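Local structure of putative ribosomal N-acetyltransferase YdaF (Bacillus subtilis, 1NSL) at residues Asn8-Leu16 with Glu70-Leu79. The protein is a putative N-acetyltransferase of the GNAT family that may acetylate the N-termini of ribosomal proteins and assembles as hexamers and dimers. Sequence-based numbering, arbitrary orientation.
Sequences NEHITIRLL and EAGLLYDGSL
Leu74 packs beside Thr12, its direct partner on the neighbouring strand, and across Arg14 two residues on, a small example of how one leucine can join consecutive residues on the same face of a sheet. With CG set anti to its carbonyl carbon (chi1 -48°), its methyl CD1 reaches both Thr12 OG1 and Arg14 NE, the latter at 3.7 Å, while CD2 rests against NE, CZ and NH2 of the guanidinium. The Arg14 side chain crosses the leucine at about a right angle, its chain extended from CG to NE, and its NH1 closes back on Leu15 O at 3.2 Å, in the guanidinium plane; the same nitrogen forms a salt bridge with Asp20. Were Arg14 replaced by an alanine, Asp20 would probably lose its salt-bridge mate, Leu15 O its guanidinium donor, and the Leu74 methyls their cover. The backbones that carry them pair antiparallel: Thr12 and Leu74 exchange two bonds, N to O, and Arg14 does the same with Gly72. In the mixed sheet of the GNAT fold, strand 11-15 thus lies beside strand 69-75, which turns back through a type I' turn, Tyr75 to Ser78, into strand 78-89. The opposite face carries Ile11, Ile13, Leu73 and Tyr75 and is covered by helix 110-124; there Ile13 CG1 lies 4.0 Å from Leu73 CD2, the two chains side by side. At the turn, His10 ND1 donates to Asp76 OD1 at 2.8 Å, on the syn side but tilted from the plane of a carboxylate that stands 84° from the ring, and Asp76 N returns a bond to His10 O. The imidazole is nearly parallel to the Tyr75 ring but slid aside, centroids 5.4 Å apart, with Tyr75 OH over one face near the rim.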
loop_
_atom_site.group_PDB
_atom_site.type_symbol
_atom_site.label_atom_id
_atom_site.label_comp_id
_atom_site.label_asym_id
_atom_site.label_seq_id
_atom_site.Cartn_x
_atom_site.Cartn_y
_atom_site.Cartn_z
ATOM N N ASN C 8 -33.708 -18.251 5.577
ATOM C CA ASN C 8 -34.929 -18.711 6.215
ATOM C C ASN C 8 -34.637 -18.969 7.698
ATOM O O ASN C 8 -33.551 -18.680 8.165
ATOM C CB ASN C 8 -35.505 -19.933 5.503
ATOM C CG ASN C 8 -34.695 -21.174 5.724
ATOM O OD1 ASN C 8 -34.170 -21.398 6.816
ATOM N ND2 ASN C 8 -34.576 -21.996 4.685
ATOM N N GLU C 9 -35.584 -19.541 8.425
ATOM C CA GLU C 9 -35.458 -19.754 9.877
ATOM C C GLU C 9 -34.261 -20.533 10.421
ATOM O O GLU C 9 -34.039 -20.549 11.624
ATOM C CB GLU C 9 -36.741 -20.394 10.445
ATOM C CG GLU C 9 -36.785 -20.345 11.969
ATOM C CD GLU C 9 -38.055 -20.922 12.573
ATOM O OE1 GLU C 9 -39.058 -21.134 11.845
ATOM O OE2 GLU C 9 -38.065 -21.171 13.802
ATOM N N HIS C 10 -33.495 -21.184 9.560
ATOM C CA HIS C 10 -32.330 -21.914 10.033
ATOM C C HIS C 10 -31.029 -21.435 9.364
ATOM O O HIS C 10 -29.934 -21.606 9.876
ATOM C CB HIS C 10 -32.514 -23.412 9.751
ATOM C CG HIS C 10 -33.466 -24.110 10.683
ATOM N ND1 HIS C 10 -33.203 -24.302 12.024
ATOM C CD2 HIS C 10 -34.664 -24.702 10.456
ATOM C CE1 HIS C 10 -34.205 -24.959 12.588
ATOM N NE2 HIS C 10 -35.108 -25.203 11.658
ATOM N N ILE C 11 -31.166 -20.833 8.201
ATOM C CA ILE C 11 -30.007 -20.565 7.374
ATOM C C ILE C 11 -29.711 -19.103 7.283
ATOM O O ILE C 11 -30.594 -18.319 6.865
ATOM C CB ILE C 11 -30.275 -21.059 5.965
ATOM C CG1 ILE C 11 -30.259 -22.583 5.913
ATOM C CG2 ILE C 11 -29.232 -20.564 5.034
ATOM C CD1 ILE C 11 -30.770 -23.108 4.573
ATOM N N THR C 12 -28.490 -18.720 7.667
ATOM C CA THR C 12 -28.114 -17.329 7.512
ATOM C C THR C 12 -26.797 -17.182 6.762
ATOM O O THR C 12 -25.953 -18.076 6.824
ATOM C CB THR C 12 -28.117 -16.587 8.850
ATOM O OG1 THR C 12 -27.294 -17.278 9.795
ATOM C CG2 THR C 12 -29.484 -16.670 9.504
ATOM N N ILE C 13 -26.660 -16.077 6.018
ATOM C CA ILE C 13 -25.473 -15.815 5.216
ATOM C C ILE C 13 -24.763 -14.621 5.795
ATOM O O ILE C 13 -25.424 -13.628 6.111
ATOM C CB ILE C 13 -25.858 -15.498 3.767
ATOM C CG1 ILE C 13 -26.631 -16.663 3.157
ATOM C CG2 ILE C 13 -24.642 -15.237 2.953
ATOM C CD1 ILE C 13 -26.909 -16.523 1.686
ATOM N N ARG C 14 -23.439 -14.658 5.953
ATOM C CA ARG C 14 -22.759 -13.444 6.455
ATOM C C ARG C 14 -21.324 -13.334 6.028
ATOM O O ARG C 14 -20.725 -14.311 5.631
ATOM C CB ARG C 14 -22.857 -13.361 7.948
ATOM C CG ARG C 14 -21.827 -14.104 8.681
ATOM C CD ARG C 14 -21.988 -13.937 10.174
ATOM N NE ARG C 14 -21.415 -14.994 11.011
ATOM C CZ ARG C 14 -20.145 -15.375 11.022
ATOM N NH1 ARG C 14 -19.255 -14.823 10.213
ATOM N NH2 ARG C 14 -19.758 -16.320 11.855
ATOM N N LEU C 15 -20.780 -12.130 6.009
ATOM C CA LEU C 15 -19.386 -11.997 5.624
ATOM C C LEU C 15 -18.710 -12.718 6.712
ATOM O O LEU C 15 -19.224 -12.750 7.797
ATOM C CB LEU C 15 -18.903 -10.570 5.678
ATOM C CG LEU C 15 -18.821 -9.731 4.400
ATOM C CD1 LEU C 15 -18.339 -8.293 4.807
ATOM C CD2 LEU C 15 -17.847 -10.295 3.423
ATOM N N LEU C 16 -17.584 -13.355 6.423
ATOM C CA LEU C 16 -16.867 -14.034 7.497
ATOM C C LEU C 16 -16.062 -12.961 8.223
ATOM O O LEU C 16 -15.872 -11.887 7.699
ATOM C CB LEU C 16 -15.923 -15.078 6.922
ATOM C CG LEU C 16 -16.599 -16.239 6.247
ATOM C CD1 LEU C 16 -15.810 -16.783 5.012
ATOM C CD2 LEU C 16 -16.809 -17.316 7.274
ATOM N N GLU C 70 -17.569 -13.323 -0.500
ATOM C CA GLU C 70 -17.050 -14.583 -0.017
ATOM C C GLU C 70 -17.740 -14.615 1.330
ATOM O O GLU C 70 -17.328 -13.929 2.231
ATOM C CB GLU C 70 -15.503 -14.551 0.143
ATOM C CG GLU C 70 -14.662 -14.602 -1.144
ATOM C CD GLU C 70 -15.141 -15.671 -2.144
ATOM O OE1 GLU C 70 -15.690 -16.693 -1.742
ATOM O OE2 GLU C 70 -14.999 -15.513 -3.361
ATOM N N ALA C 71 -18.808 -15.389 1.467
ATOM C CA ALA C 71 -19.570 -15.419 2.722
ATOM C C ALA C 71 -19.631 -16.751 3.433
ATOM O O ALA C 71 -19.430 -17.795 2.843
ATOM C CB ALA C 71 -21.011 -14.924 2.470
ATOM N N GLY C 72 -19.996 -16.727 4.698
ATOM C CA GLY C 72 -20.170 -17.987 5.383
ATOM C C GLY C 72 -21.611 -18.478 5.380
ATOM O O GLY C 72 -22.536 -17.670 5.419
ATOM N N LEU C 73 -21.794 -19.797 5.310
ATOM C CA LEU C 73 -23.103 -20.423 5.475
ATOM C C LEU C 73 -23.220 -20.877 6.932
ATOM O O LEU C 73 -22.347 -21.544 7.492
ATOM C CB LEU C 73 -23.326 -21.573 4.473
ATOM C CG LEU C 73 -23.505 -20.966 3.065
ATOM C CD1 LEU C 73 -23.297 -21.885 1.906
ATOM C CD2 LEU C 73 -24.827 -20.242 2.962
ATOM N N LEU C 74 -24.306 -20.468 7.572
ATOM C CA LEU C 74 -24.514 -20.801 8.965
ATOM C C LEU C 74 -25.814 -21.518 9.018
ATOM O O LEU C 74 -26.802 -21.005 8.523
ATOM C CB LEU C 74 -24.707 -19.546 9.815
ATOM C CG LEU C 74 -23.816 -18.325 9.750
ATOM C CD1 LEU C 74 -24.320 -17.210 10.694
ATOM C CD2 LEU C 74 -22.405 -18.696 10.070
ATOM N N TYR C 75 -25.820 -22.692 9.629
ATOM C CA TYR C 75 -27.039 -23.435 9.900
ATOM C C TYR C 75 -27.281 -23.279 11.392
ATOM O O TYR C 75 -26.460 -23.648 12.227
ATOM C CB TYR C 75 -26.916 -24.923 9.516
ATOM C CG TYR C 75 -28.103 -25.761 9.986
ATOM C CD1 TYR C 75 -28.199 -26.197 11.312
ATOM C CD2 TYR C 75 -29.110 -26.102 9.131
ATOM C CE1 TYR C 75 -29.273 -26.940 11.757
ATOM C CE2 TYR C 75 -30.206 -26.859 9.570
ATOM C CZ TYR C 75 -30.290 -27.269 10.879
ATOM O OH TYR C 75 -31.416 -28.005 11.291
ATOM N N ASP C 76 -28.412 -22.704 11.739
ATOM C CA ASP C 76 -28.743 -22.534 13.146
ATOM C C ASP C 76 -27.692 -21.910 13.995
ATOM O O ASP C 76 -27.628 -22.165 15.183
ATOM C CB ASP C 76 -29.172 -23.847 13.766
ATOM C CG ASP C 76 -30.633 -24.088 13.578
ATOM O OD1 ASP C 76 -31.410 -23.157 13.871
ATOM O OD2 ASP C 76 -31.094 -25.136 13.112
ATOM N N GLY C 77 -26.877 -21.065 13.382
ATOM C CA GLY C 77 -25.918 -20.314 14.144
ATOM C C GLY C 77 -24.476 -20.559 13.779
ATOM O O GLY C 77 -23.663 -19.642 13.967
ATOM N N SER C 78 -24.113 -21.739 13.265
ATOM C CA SER C 78 -22.686 -21.931 12.982
ATOM C C SER C 78 -22.219 -22.417 11.612
ATOM O O SER C 78 -22.881 -23.217 10.974
ATOM C CB SER C 78 -22.068 -22.779 14.066
ATOM O OG SER C 78 -22.690 -24.034 14.085
ATOM N N LEU C 79 -21.042 -21.938 11.197
ATOM C CA LEU C 79 -20.435 -22.248 9.900
ATOM C C LEU C 79 -20.562 -23.665 9.458
ATOM O O LEU C 79 -20.070 -24.555 10.116
ATOM C CB LEU C 79 -18.956 -22.015 9.952
ATOM C CG LEU C 79 -18.391 -20.718 9.451
ATOM C CD1 LEU C 79 -16.867 -20.923 9.173
ATOM C CD2 LEU C 79 -19.132 -20.250 8.207
#